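Local coordinates for protein LytB (Plasmodium falciparum, PDB 4N7B) that reduces (E)-4-hydroxy-3-methylbut-2-enyl diphosphate to isopentenyl and dimethylallyl diphosphate with an iron-sulfur cluster, the last step of the apicoplast pathway to isoprenoid precursors, at residues K232-S235 / R236-T240; N319-H322 / V323-M327; G410-Y414 / A415-R419; N424-C427 / T428-L432; A484-E488 / Q489-K493. All coordinates share one frame; numbering follows the deposited sequence.

Contact 1 (K232-S235 / R236-T240); sequences KGVS and RAIET
Gly233 O is held by two donors, one from the backbone and one from solvent. Ala237 N reaches it at 3.0 Å with a bent N-H line of 145°, and a water donates to it at the same distance. That water in turn accepts from Arg236 NH1 at 2.7 Å and lies in the plane of the guanidinium group, at its edge. The reach is possible because the Arg236 chain runs extended from CG to NE, with CG swung opposite the backbone N (chi1 177°). The guanidinium is also bound outside the turn, NH1 to Thr314 O and NE to Lys521 O, which fixes its rotation. These are the opening turns of helix 232-247, which starts directly after the cluster ligand Cys231; Gly233, with no side chain, borders the iron-sulfur cluster. Regular i to i+4 bonds carry the helix on, among them Ile238 N to Val234 O at 2.9 Å. On the buried flank Val234 and Ile238 lie side by side, and Val234 CG1 meets Ile238 CD1 at 3.8 Å. On a more exposed flank a second water accepts from Lys232 NZ at 3.0 Å, lies 3.2 Å from Ser235 OG and donates only weakly to Glu239 OE2, a loose solvent link between two opposite charges that do not touch.

Contact 2 (N319-H322 / V323-M327); sequences NKVH and VYVQM. With NA (sodium ion), chain F.
Lys320 and Tyr324, one helical turn apart, lie side by side and point the same way, with Lys320 CG 4.1 Å from Tyr324 CE2. Lys320 O sits at the edge of the tyrosine ring, near its plane, 3.4 Å from Tyr324 CD2. The same carbonyl accepts a nearly straight bond from Tyr324 N (170°) and a weak one from Val323 N. Beyond the ring, a sodium ion lies in the ring plane and is bound by Tyr324 OH at 3.0 Å. The extended Lys320 chain passes this ion at CE, and its ammonium group ends on Ser409 OG and Gly410 O. Lys320 and Tyr324 belong to helix 316-329, whose exposed flank carries Asn319 and Val323: the amide crosses the valine at a slant, Asn319 ND2 coming within 3.7 Å of Val323 CG2. Its inner flank is apolar. There Val321 CG1 and Val325 CG2 stand loosely 4.5 Å apart, and both valines press on Val380 of strand 377-381 and Thr349 of helix 344-350. His322 also touches Thr349, and its ND1 is hydrogen-bonded to Glu352 OE2. Val321 also lies about 4 Å from Thr383, measured between side chains, a residue that by similarity binds substrate.

Contact 3 (G410-Y414 / A415-R419); sequences GSICY and ATTNR. With F3S (Fe3-s4 cluster), chain B.
Cys413 SG binds an iron of the Fe3-S4 cluster, FE4, at 2.3 Å and also accepts a bond from Thr416 N. The enzyme initially holds a [4Fe-4S] cluster, which oxygen readily degrades to this three-iron form. Cys413 occupies the N-cap position of helix 414-427, and the N-H...S bond, at 3.5 Å and 160°, caps it; it would be expected to stabilise negative charge on the sulfur. The SG position, between the backbone N and the carbonyl carbon (chi1 72°), allows both roles. Cys413 O accepts an almost straight bond from Thr417 N at 3.0 Å. A water donates to Ile412 O and lies 2.8 Å from Thr417 OG1, tying the loop to the first turn. Packing follows outside this polar core. The Tyr414 ring carries Ala415 CB over the centre of one face in a CH-pi contact, 4.0 Å from the ring centroid, while Asn418 ND2 stands at the ring edge with the amide plane turned 81° from the ring. Tyr414 OH bonds to Lys232 N, and Asn418 ND2 to Glu515. Ile412 CG2 meets Thr416 CG2 at 3.7 Å, the two side chains crossing at about a right angle. Around this junction, Cys413 and Tyr414 rest on Leu317 of helix 316-329, Ile412 touches strand 377-381 and helix 387-400, and Thr417 packs on Met387 of that latter helix.

Contact 4 (N424-C427 / T428-L432); sequences NKIC and TKCDL
Ile426 and Lys429 cross at about a right angle where helix 414-427 gives way to the loop before strand 432-436. Along the lysine, CB lies 3.6 Å from Ile426 O and somewhat farther from Ile426 CD1. CG is anti to the carbonyl carbon (chi1 -89°), and the chain then bends at each later torsion, which lays CD against Ile426 CD1 at 3.8 Å. CE passes at 4.4 Å from Lys425 O, and from there the tip leads NZ away from the helix. The isoleucine contributes its delta methyl through CG1, which is turned to the far side of CB from its own backbone N. Beneath the side chains the backbone closes in two steps: Lys429 N gives a straight bond to Ile426 O at 3.0 Å (169°), and Cys430 N binds Cys427 O at 2.9 Å, completing a type I beta turn from Cys427 to Cys430. Both donors stand above the planes of the carbonyls they meet. A water donates to Asn424 O at 2.7 Å and is hydrogen-bonded to Thr428 OG1 at 3.1 Å, joining Asn424 to Thr428 across the junction. Inward, Ile426 packs on Tyr223 and Ile225 of strand 221-226 and on Phe510, and Cys430 also reaches Tyr223. The aliphatic part of the lysine lies against the isoleucine's delta methyl while its charged end leads away, and backbone bonds and one water tie the turn together.

Contact 5 (A484-E488 / Q489-K493); sequences ASTPE and QETQK
Thr486 and Glu490 lie on the packed side of this helix start, where they and Thr491 are buried, and Glu490 and Thr491 both press on Val436 of strand 432-436. Their approach to each other is light, Thr486 CG2 standing 4.5 Å from Glu490 CB and 4.2 Å from Thr491 OG1. The polar ends here have partners in the protein: Thr486 OG1 bonds to Val436 O, and Glu490 OE1 to Thr463. A water gathers the turn, donating to Thr486 O and to Glu488 OE2 (2.9 Å) and accepting from Thr491 OG1 at 3.0 Å. The Glu488 carboxylate reaches it because the chain leaves CB trans to the backbone N (chi1 178°) and then bends at chi2. Its other oxygen, OE1, forms a salt bridge to Arg228. Toward the more exposed side, Gln492 passes Glu488 obliquely, the amide plane 70° from the carboxylate. Backbone bonds complete the first turn, Glu490 N to Pro487 O at 3.0 Å and Gln492 N to Glu488 O at 2.9 Å. Pro487, at the N-cap position, opens helix 488-499 after strand 477-482, a beta-loop-alpha connection whose loop carries Ala484 at the cluster and Ser485, which by similarity binds the substrate and both products.

In the fold
Along the chain the five contacts follow in series. Contacts 1, 3 and 5 gather round the cluster: contact 1 touches contact 3 through Lys232 and Tyr414, and touches contact 5 where Val234 packs on Ala484. Contact 2, on helix 316-329, touches contact 3 through Lys320 and Gly410. Contacts 3 and 4 sit toward the two ends of helix 414-427, their centres about 20 Å apart, and contact 4 leads into strand 432-436 of the five-stranded parallel sheet. Contacts 2 and 4, about 36 Å between centres, lie on opposite sides of the chain's centre. As in other IspH proteins, three parallel alpha/beta units are grouped round the central cluster, approached by the starts of helices 232-247 and 414-427 and by the loop before helix 488-499.

Contact 1 (K232-S235 / R236-T240)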
loop_
_atom_site.group_PDB
_atom_site.type_symbol
_atom_site.label_atom_id
_atom_site.label_comp_id
_atom_site.label_asym_id
_atom_site.label_seq_id
_atom_site.Cartn_x
_atom_site.Cartn_y
_atom_site.Cartn_z
ATOM N N LYS A 232 5.678 -2.228 7.517
ATOM C CA LYS A 232 6.267 -1.211 8.366
ATOM C C LYS A 232 5.794 0.208 8.019
ATOM O O LYS A 232 5.709 1.068 8.894
ATOM C CB LYS A 232 7.784 -1.299 8.283
ATOM C CG LYS A 232 8.524 -0.432 9.315
ATOM C CD LYS A 232 8.193 -0.827 10.739
ATOM C CE LYS A 232 9.025 -0.028 11.751
ATOM N NZ LYS A 232 8.649 -0.372 13.155
ATOM N N GLY A 233 5.475 0.471 6.751
ATOM C CA GLY A 233 5.024 1.803 6.375
ATOM C C GLY A 233 3.704 2.098 7.063
ATOM O O GLY A 233 3.434 3.208 7.544
ATOM N N VAL A 234 2.867 1.075 7.131
ATOM C CA VAL A 234 1.559 1.214 7.754
ATOM C C VAL A 234 1.696 1.359 9.257
ATOM O O VAL A 234 1.088 2.260 9.842
ATOM C CB VAL A 234 0.637 0.025 7.374
ATOM C CG1 VAL A 234 -0.498 -0.149 8.364
ATOM C CG2 VAL A 234 0.088 0.236 5.947
ATOM N N SER A 235 2.499 0.514 9.903
ATOM C CA SER A 235 2.599 0.614 11.370
ATOM C C SER A 235 3.210 1.964 11.749
ATOM O O SER A 235 2.747 2.619 12.673
ATOM C CB SER A 235 3.383 -0.552 11.980
ATOM O OG SER A 235 4.672 -0.643 11.409
ATOM N N ARG A 236 4.219 2.401 11.004
ATOM C CA ARG A 236 4.801 3.723 11.212
ATOM C C ARG A 236 3.784 4.857 11.060
ATOM O O ARG A 236 3.763 5.813 11.832
ATOM C CB ARG A 236 5.933 3.926 10.219
ATOM C CG ARG A 236 6.601 5.284 10.263
ATOM C CD ARG A 236 7.811 5.246 9.332
ATOM N NE ARG A 236 8.503 6.527 9.195
ATOM C CZ ARG A 236 8.239 7.441 8.262
ATOM N NH1 ARG A 236 7.257 7.249 7.394
ATOM N NH2 ARG A 236 8.955 8.563 8.205
ATOM N N ALA A 237 2.940 4.757 10.050
ATOM C CA ALA A 237 1.989 5.813 9.781
ATOM C C ALA A 237 0.941 5.869 10.899
ATOM O O ALA A 237 0.581 6.943 11.386
ATOM C CB ALA A 237 1.346 5.580 8.427
ATOM N N ILE A 238 0.461 4.709 11.326
ATOM C CA ILE A 238 -0.508 4.661 12.415
ATOM C C ILE A 238 0.096 5.224 13.693
ATOM O O ILE A 238 -0.491 6.090 14.335
ATOM C CB ILE A 238 -0.999 3.229 12.667
ATOM C CG1 ILE A 238 -1.706 2.695 11.411
ATOM C CG2 ILE A 238 -1.951 3.196 13.847
ATOM C CD1 ILE A 238 -2.129 1.240 11.488
ATOM N N GLU A 239 1.279 4.748 14.059
ATOM C CA GLU A 239 1.923 5.217 15.280
ATOM C C GLU A 239 2.128 6.738 15.208
ATOM O O GLU A 239 1.986 7.439 16.203
ATOM C CB GLU A 239 3.249 4.478 15.492
ATOM C CG GLU A 239 3.962 4.821 16.816
ATOM C CD GLU A 239 5.210 3.961 17.073
ATOM O OE1 GLU A 239 5.849 4.133 18.139
ATOM O OE2 GLU A 239 5.551 3.114 16.209
ATOM N N THR A 240 2.423 7.253 14.017
ATOM C CA THR A 240 2.616 8.693 13.855
ATOM C C THR A 240 1.359 9.437 14.288
ATOM O O THR A 240 1.436 10.434 14.999
ATOM C CB THR A 240 2.938 9.080 12.407
ATOM O OG1 THR A 240 4.261 8.642 12.072
ATOM C CG2 THR A 240 2.849 10.588 12.231
HETATM O O HOH W 1 6.115 1.119 13.600
HETATM O O HOH W 2 5.027 5.729 7.177
#

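Contact 2 (N319-H322 / V323-M327)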
loop_
_atom_site.group_PDB
_atom_site.type_symbol
_atom_site.label_atom_id
_atom_site.label_comp_id
_atom_site.label_asym_id
_atom_site.label_seq_id
_atom_site.Cartn_x
_atom_site.Cartn_y
_atom_site.Cartn_z
ATOM N N ASN A 319 8.492 7.475 -0.705
ATOM C CA ASN A 319 9.389 8.609 -0.858
ATOM C C ASN A 319 10.522 8.257 -1.814
ATOM O O ASN A 319 11.001 9.102 -2.570
ATOM C CB ASN A 319 9.957 9.043 0.481
ATOM C CG ASN A 319 10.884 10.231 0.356
ATOM O OD1 ASN A 319 10.448 11.348 0.085
ATOM N ND2 ASN A 319 12.172 10.000 0.572
ATOM N N LYS A 320 10.951 7.001 -1.775
ATOM C CA LYS A 320 11.985 6.527 -2.677
ATOM C C LYS A 320 11.597 6.829 -4.122
ATOM O O LYS A 320 12.387 7.381 -4.879
ATOM C CB LYS A 320 12.152 5.035 -2.484
ATOM C CG LYS A 320 13.064 4.342 -3.449
ATOM C CD LYS A 320 12.957 2.849 -3.154
ATOM C CE LYS A 320 13.982 2.021 -3.873
ATOM N NZ LYS A 320 13.547 0.592 -3.942
ATOM N N VAL A 321 10.363 6.511 -4.491
ATOM C CA VAL A 321 9.924 6.707 -5.877
ATOM C C VAL A 321 9.883 8.200 -6.200
ATOM O O VAL A 321 10.408 8.642 -7.232
ATOM C CB VAL A 321 8.545 6.056 -6.157
ATOM C CG1 VAL A 321 8.146 6.226 -7.608
ATOM C CG2 VAL A 321 8.603 4.585 -5.838
ATOM N N HIS A 322 9.306 8.983 -5.296
ATOM C CA HIS A 322 9.252 10.440 -5.466
ATOM C C HIS A 322 10.631 10.993 -5.756
ATOM O O HIS A 322 10.812 11.873 -6.602
ATOM C CB HIS A 322 8.708 11.102 -4.199
ATOM C CG HIS A 322 7.219 10.990 -4.048
ATOM N ND1 HIS A 322 6.416 12.073 -3.766
ATOM C CD2 HIS A 322 6.391 9.922 -4.139
ATOM C CE1 HIS A 322 5.157 11.678 -3.691
ATOM N NE2 HIS A 322 5.115 10.377 -3.916
ATOM N N VAL A 323 11.610 10.453 -5.044
ATOM C CA VAL A 323 12.964 10.966 -5.073
ATOM C C VAL A 323 13.661 10.640 -6.398
ATOM O O VAL A 323 14.272 11.509 -7.017
ATOM C CB VAL A 323 13.751 10.390 -3.868
ATOM C CG1 VAL A 323 15.212 10.303 -4.181
ATOM C CG2 VAL A 323 13.485 11.238 -2.639
ATOM N N TYR A 324 13.568 9.394 -6.844
ATOM C CA TYR A 324 14.136 9.033 -8.138
ATOM C C TYR A 324 13.531 9.874 -9.267
ATOM O O TYR A 324 14.225 10.262 -10.198
ATOM C CB TYR A 324 13.929 7.546 -8.436
ATOM C CG TYR A 324 15.061 6.697 -7.909
ATOM C CD1 TYR A 324 16.230 6.513 -8.647
ATOM C CD2 TYR A 324 14.985 6.132 -6.649
ATOM C CE1 TYR A 324 17.279 5.747 -8.144
ATOM C CE2 TYR A 324 16.014 5.373 -6.141
ATOM C CZ TYR A 324 17.153 5.173 -6.886
ATOM O OH TYR A 324 18.162 4.410 -6.338
ATOM N N VAL A 325 12.237 10.159 -9.173
ATOM C CA VAL A 325 11.556 10.910 -10.207
ATOM C C VAL A 325 12.140 12.324 -10.326
ATOM O O VAL A 325 12.451 12.793 -11.427
ATOM C CB VAL A 325 10.047 10.985 -9.919
ATOM C CG1 VAL A 325 9.414 12.105 -10.722
ATOM C CG2 VAL A 325 9.378 9.638 -10.236
ATOM N N GLN A 326 12.278 13.003 -9.195
ATOM C CA GLN A 326 12.856 14.341 -9.182
ATOM C C GLN A 326 14.287 14.304 -9.692
ATOM O O GLN A 326 14.713 15.176 -10.454
ATOM C CB GLN A 326 12.853 14.906 -7.765
ATOM C CG GLN A 326 11.501 15.441 -7.306
ATOM C CD GLN A 326 11.493 15.792 -5.813
ATOM O OE1 GLN A 326 11.217 14.936 -4.972
ATOM N NE2 GLN A 326 11.806 17.047 -5.485
ATOM N N MET A 327 15.038 13.295 -9.263
ATOM C CA MET A 327 16.463 13.218 -9.591
ATOM C C MET A 327 16.691 12.999 -11.081
ATOM O O MET A 327 17.596 13.588 -11.686
ATOM C CB MET A 327 17.116 12.079 -8.821
ATOM C CG MET A 327 18.574 11.839 -9.192
ATOM S SD MET A 327 19.262 10.475 -8.231
ATOM C CE MET A 327 18.101 9.161 -8.467
HETATM NA NA NA F . 17.642 2.688 -3.965
#

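Contact 3 (G410-Y414 / A415-R419)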
loop_
_atom_site.group_PDB
_atom_site.type_symbol
_atom_site.label_atom_id
_atom_site.label_comp_id
_atom_site.label_asym_id
_atom_site.label_seq_id
_atom_site.Cartn_x
_atom_site.Cartn_y
_atom_site.Cartn_z
ATOM N N GLY A 410 14.072 -1.717 -8.041
ATOM C CA GLY A 410 12.659 -1.695 -8.399
ATOM C C GLY A 410 11.826 -0.776 -7.511
ATOM O O GLY A 410 12.325 -0.255 -6.506
ATOM N N SER A 411 10.554 -0.591 -7.871
ATOM C CA SER A 411 9.644 0.322 -7.168
ATOM C C SER A 411 8.630 -0.459 -6.339
ATOM O O SER A 411 8.087 0.060 -5.352
ATOM C CB SER A 411 8.894 1.217 -8.172
ATOM O OG SER A 411 9.804 1.901 -9.013
ATOM N N ILE A 412 8.324 -1.688 -6.746
ATOM C CA ILE A 412 7.365 -2.493 -5.992
ATOM C C ILE A 412 8.028 -2.884 -4.670
ATOM O O ILE A 412 9.114 -3.476 -4.677
ATOM C CB ILE A 412 6.934 -3.739 -6.781
ATOM C CG1 ILE A 412 6.102 -3.327 -7.997
ATOM C CG2 ILE A 412 6.113 -4.671 -5.900
ATOM C CD1 ILE A 412 5.673 -4.485 -8.824
ATOM N N CYS A 413 7.395 -2.552 -3.539
ATOM C CA CYS A 413 8.039 -2.682 -2.214
ATOM C C CYS A 413 8.123 -4.126 -1.682
ATOM O O CYS A 413 7.443 -5.044 -2.161
ATOM C CB CYS A 413 7.304 -1.813 -1.190
ATOM S SG CYS A 413 5.687 -2.445 -0.716
ATOM N N TYR A 414 8.955 -4.296 -0.660
ATOM C CA TYR A 414 9.262 -5.595 -0.104
ATOM C C TYR A 414 7.965 -6.248 0.390
ATOM O O TYR A 414 7.795 -7.468 0.291
ATOM C CB TYR A 414 10.304 -5.448 1.048
ATOM C CG TYR A 414 9.665 -4.960 2.309
ATOM C CD1 TYR A 414 9.322 -3.618 2.466
ATOM C CD2 TYR A 414 9.326 -5.851 3.321
ATOM C CE1 TYR A 414 8.683 -3.186 3.614
ATOM C CE2 TYR A 414 8.697 -5.427 4.464
ATOM C CZ TYR A 414 8.375 -4.105 4.609
ATOM O OH TYR A 414 7.743 -3.700 5.749
ATOM N N ALA A 415 7.037 -5.442 0.913
ATOM C CA ALA A 415 5.831 -5.999 1.546
ATOM C C ALA A 415 4.871 -6.549 0.513
ATOM O O ALA A 415 4.273 -7.615 0.696
ATOM C CB ALA A 415 5.135 -4.955 2.413
ATOM N N THR A 416 4.743 -5.829 -0.592
ATOM C CA THR A 416 3.900 -6.254 -1.711
ATOM C C THR A 416 4.471 -7.550 -2.325
ATOM O O THR A 416 3.784 -8.574 -2.477
ATOM C CB THR A 416 3.866 -5.138 -2.721
ATOM O OG1 THR A 416 3.238 -3.994 -2.121
ATOM C CG2 THR A 416 3.114 -5.535 -3.978
ATOM N N THR A 417 5.759 -7.516 -2.617
ATOM C CA THR A 417 6.454 -8.674 -3.178
ATOM C C THR A 417 6.301 -9.893 -2.260
ATOM O O THR A 417 5.952 -10.991 -2.686
ATOM C CB THR A 417 7.967 -8.366 -3.317
ATOM O OG1 THR A 417 8.148 -7.334 -4.282
ATOM C CG2 THR A 417 8.747 -9.604 -3.735
ATOM N N ASN A 418 6.578 -9.688 -0.986
ATOM C CA ASN A 418 6.563 -10.776 -0.043
ATOM C C ASN A 418 5.179 -11.363 0.128
ATOM O O ASN A 418 5.023 -12.583 0.215
ATOM C CB ASN A 418 7.070 -10.307 1.321
ATOM C CG ASN A 418 8.563 -10.055 1.346
ATOM O OD1 ASN A 418 9.285 -10.403 0.422
ATOM N ND2 ASN A 418 9.041 -9.479 2.449
ATOM N N ARG A 419 4.164 -10.522 0.238
ATOM C CA ARG A 419 2.831 -11.065 0.456
ATOM C C ARG A 419 2.304 -11.820 -0.772
ATOM O O ARG A 419 1.726 -12.893 -0.615
ATOM C CB ARG A 419 1.862 -9.964 0.893
ATOM C CG ARG A 419 1.955 -9.699 2.392
ATOM C CD ARG A 419 1.864 -8.230 2.707
ATOM N NE ARG A 419 2.225 -7.995 4.097
ATOM C CZ ARG A 419 3.477 -7.923 4.544
ATOM N NH1 ARG A 419 4.507 -8.062 3.711
ATOM N NH2 ARG A 419 3.700 -7.719 5.832
HETATM FE FE1 F3S B . 3.635 -0.624 3.077
HETATM FE FE3 F3S B . 5.340 1.289 2.247
HETATM FE FE4 F3S B . 4.880 -0.921 0.790
HETATM S S1 F3S B . 3.305 1.542 3.051
HETATM S S2 F3S B . 2.788 -1.539 1.232
HETATM S S3 F3S B . 5.836 -0.776 2.777
HETATM S S4 F3S B . 5.166 1.127 0.042
HETATM O O HOH W 3 10.483 -5.832 -3.776
#

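Contact 4 (N424-C427 / T428-L432)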
loop_
_atom_site.group_PDB
_atom_site.type_symbol
_atom_site.label_atom_id
_atom_site.label_comp_id
_atom_site.label_asym_id
_atom_site.label_seq_id
_atom_site.Cartn_x
_atom_site.Cartn_y
_atom_site.Cartn_z
ATOM N N ASN A 424 1.197 -16.857 -3.623
ATOM C CA ASN A 424 1.352 -17.547 -4.904
ATOM C C ASN A 424 1.867 -18.971 -4.742
ATOM O O ASN A 424 1.474 -19.858 -5.497
ATOM C CB ASN A 424 2.301 -16.783 -5.821
ATOM C CG ASN A 424 1.691 -15.506 -6.346
ATOM O OD1 ASN A 424 0.482 -15.337 -6.302
ATOM N ND2 ASN A 424 2.520 -14.606 -6.858
ATOM N N LYS A 425 2.758 -19.182 -3.771
ATOM C CA LYS A 425 3.368 -20.500 -3.539
ATOM C C LYS A 425 2.382 -21.521 -3.013
ATOM O O LYS A 425 2.433 -22.687 -3.389
ATOM C CB LYS A 425 4.496 -20.408 -2.517
ATOM C CG LYS A 425 5.871 -20.504 -3.115
ATOM C CD LYS A 425 6.919 -20.061 -2.101
ATOM C CE LYS A 425 8.032 -19.284 -2.772
ATOM N NZ LYS A 425 9.032 -18.825 -1.770
ATOM N N ILE A 426 1.484 -21.074 -2.135
ATOM C CA ILE A 426 0.563 -21.980 -1.467
ATOM C C ILE A 426 -0.831 -22.042 -2.112
ATOM O O ILE A 426 -1.467 -23.085 -2.045
ATOM C CB ILE A 426 0.416 -21.644 0.051
ATOM C CG1 ILE A 426 -0.374 -22.728 0.775
ATOM C CG2 ILE A 426 -0.303 -20.339 0.236
ATOM C CD1 ILE A 426 0.203 -24.130 0.627
ATOM N N CYS A 427 -1.306 -20.966 -2.746
ATOM C CA CYS A 427 -2.716 -20.934 -3.176
ATOM C C CYS A 427 -3.090 -22.123 -4.084
ATOM O O CYS A 427 -4.225 -22.576 -4.058
ATOM C CB CYS A 427 -3.089 -19.597 -3.844
ATOM S SG CYS A 427 -2.303 -19.363 -5.430
ATOM N N THR A 428 -2.144 -22.662 -4.846
ATOM C CA THR A 428 -2.471 -23.734 -5.797
ATOM C C THR A 428 -2.660 -25.109 -5.175
ATOM O O THR A 428 -2.968 -26.051 -5.884
ATOM C CB THR A 428 -1.433 -23.832 -6.943
ATOM O OG1 THR A 428 -0.125 -24.030 -6.399
ATOM C CG2 THR A 428 -1.452 -22.549 -7.751
ATOM N N LYS A 429 -2.482 -25.227 -3.861
ATOM C CA LYS A 429 -2.860 -26.441 -3.134
ATOM C C LYS A 429 -4.289 -26.309 -2.617
ATOM O O LYS A 429 -4.847 -27.247 -2.058
ATOM C CB LYS A 429 -1.943 -26.646 -1.925
ATOM C CG LYS A 429 -0.695 -27.435 -2.227
ATOM C CD LYS A 429 0.534 -26.537 -2.274
ATOM C CE LYS A 429 1.460 -26.938 -3.421
ATOM N NZ LYS A 429 1.930 -28.351 -3.304
ATOM N N CYS A 430 -4.857 -25.116 -2.778
ATOM C CA CYS A 430 -6.126 -24.748 -2.140
ATOM C C CYS A 430 -7.303 -24.633 -3.126
ATOM O O CYS A 430 -7.108 -24.522 -4.327
ATOM C CB CYS A 430 -5.959 -23.421 -1.410
ATOM S SG CYS A 430 -4.694 -23.459 -0.061
ATOM N N ASP A 431 -8.516 -24.643 -2.577
ATOM C CA ASP A 431 -9.755 -24.523 -3.332
ATOM C C ASP A 431 -10.268 -23.086 -3.290
ATOM O O ASP A 431 -11.045 -22.668 -4.139
ATOM C CB ASP A 431 -10.805 -25.436 -2.711
ATOM C CG ASP A 431 -10.325 -26.872 -2.582
ATOM O OD1 ASP A 431 -9.892 -27.458 -3.595
ATOM O OD2 ASP A 431 -10.372 -27.418 -1.459
ATOM N N LEU A 432 -9.836 -22.335 -2.283
ATOM C CA LEU A 432 -10.281 -20.966 -2.111
ATOM C C LEU A 432 -9.232 -20.135 -1.381
ATOM O O LEU A 432 -8.616 -20.597 -0.412
ATOM C CB LEU A 432 -11.571 -20.945 -1.301
ATOM C CG LEU A 432 -12.006 -19.552 -0.869
ATOM C CD1 LEU A 432 -12.586 -18.799 -2.064
ATOM C CD2 LEU A 432 -13.018 -19.632 0.259
HETATM O O HOH W 4 2.110 -22.029 -6.975
#

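Contact 5 (A484-E488 / Q489-K493)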
loop_
_atom_site.group_PDB
_atom_site.type_symbol
_atom_site.label_atom_id
_atom_site.label_comp_id
_atom_site.label_asym_id
_atom_site.label_seq_id
_atom_site.Cartn_x
_atom_site.Cartn_y
_atom_site.Cartn_z
ATOM N N ALA A 484 -1.515 -5.396 3.449
ATOM C CA ALA A 484 -0.522 -4.676 4.225
ATOM C C ALA A 484 -1.124 -3.638 5.161
ATOM O O ALA A 484 -0.418 -3.078 5.995
ATOM C CB ALA A 484 0.494 -4.010 3.281
ATOM N N SER A 485 -2.418 -3.379 5.026
ATOM C CA SER A 485 -3.102 -2.347 5.810
ATOM C C SER A 485 -4.083 -2.993 6.781
ATOM O O SER A 485 -4.792 -2.299 7.501
ATOM C CB SER A 485 -3.883 -1.399 4.889
ATOM O OG SER A 485 -4.490 -2.143 3.809
ATOM N N THR A 486 -4.130 -4.321 6.803
ATOM C CA THR A 486 -5.140 -5.061 7.587
ATOM C C THR A 486 -4.704 -5.447 9.030
ATOM O O THR A 486 -3.721 -6.169 9.221
ATOM C CB THR A 486 -5.546 -6.350 6.852
ATOM O OG1 THR A 486 -5.999 -6.021 5.533
ATOM C CG2 THR A 486 -6.661 -7.046 7.591
ATOM N N PRO A 487 -5.461 -4.992 10.047
ATOM C CA PRO A 487 -5.154 -5.335 11.444
ATOM C C PRO A 487 -5.231 -6.828 11.701
ATOM O O PRO A 487 -6.139 -7.488 11.202
ATOM C CB PRO A 487 -6.233 -4.600 12.244
ATOM C CG PRO A 487 -6.769 -3.556 11.312
ATOM C CD PRO A 487 -6.636 -4.113 9.933
ATOM N N GLU A 488 -4.284 -7.342 12.483
ATOM C CA GLU A 488 -4.134 -8.783 12.710
ATOM C C GLU A 488 -5.395 -9.344 13.370
ATOM O O GLU A 488 -5.817 -10.459 13.039
ATOM C CB GLU A 488 -2.885 -9.085 13.551
ATOM C CG GLU A 488 -2.672 -10.582 13.875
ATOM C CD GLU A 488 -2.623 -11.480 12.619
ATOM O OE1 GLU A 488 -2.817 -12.707 12.753
ATOM O OE2 GLU A 488 -2.397 -10.975 11.499
ATOM N N GLN A 489 -6.024 -8.572 14.262
ATOM C CA GLN A 489 -7.263 -9.040 14.892
ATOM C C GLN A 489 -8.329 -9.440 13.865
ATOM O O GLN A 489 -9.067 -10.414 14.066
ATOM C CB GLN A 489 -7.870 -8.002 15.841
ATOM C CG GLN A 489 -8.904 -8.630 16.823
ATOM C CD GLN A 489 -9.791 -7.600 17.554
ATOM O OE1 GLN A 489 -9.644 -6.386 17.375
ATOM N NE2 GLN A 489 -10.719 -8.095 18.380
ATOM N N GLU A 490 -8.440 -8.711 12.762
ATOM C CA GLU A 490 -9.490 -9.073 11.806
ATOM C C GLU A 490 -9.170 -10.442 11.208
ATOM O O GLU A 490 -10.060 -11.257 11.002
ATOM C CB GLU A 490 -9.674 -8.012 10.736
ATOM C CG GLU A 490 -10.158 -6.702 11.299
ATOM C CD GLU A 490 -11.475 -6.826 12.073
ATOM O OE1 GLU A 490 -12.282 -7.751 11.794
ATOM O OE2 GLU A 490 -11.707 -5.984 12.965
ATOM N N THR A 491 -7.887 -10.723 11.011
ATOM C CA THR A 491 -7.489 -12.008 10.460
ATOM C C THR A 491 -7.678 -13.135 11.473
ATOM O O THR A 491 -8.033 -14.256 11.094
ATOM C CB THR A 491 -6.032 -11.983 9.996
ATOM O OG1 THR A 491 -5.875 -10.951 9.023
ATOM C CG2 THR A 491 -5.638 -13.309 9.367
ATOM N N GLN A 492 -7.461 -12.844 12.758
ATOM C CA GLN A 492 -7.646 -13.853 13.798
ATOM C C GLN A 492 -9.107 -14.293 13.917
ATOM O O GLN A 492 -9.391 -15.456 14.201
ATOM C CB GLN A 492 -7.143 -13.337 15.157
ATOM C CG GLN A 492 -5.665 -13.070 15.144
ATOM C CD GLN A 492 -4.861 -14.352 14.950
ATOM O OE1 GLN A 492 -5.399 -15.463 15.064
ATOM N NE2 GLN A 492 -3.563 -14.204 14.661
ATOM N N LYS A 493 -10.032 -13.367 13.709
ATOM C CA LYS A 493 -11.450 -13.715 13.747
ATOM C C LYS A 493 -11.765 -14.759 12.664
ATOM O O LYS A 493 -12.569 -15.670 12.868
ATOM C CB LYS A 493 -12.298 -12.469 13.519
ATOM C CG LYS A 493 -12.103 -11.376 14.566
ATOM C CD LYS A 493 -13.185 -10.308 14.456
ATOM C CE LYS A 493 -12.970 -9.214 15.486
ATOM N NZ LYS A 493 -14.099 -8.211 15.538
HETATM O O HOH W 5 -3.473 -9.226 9.500
#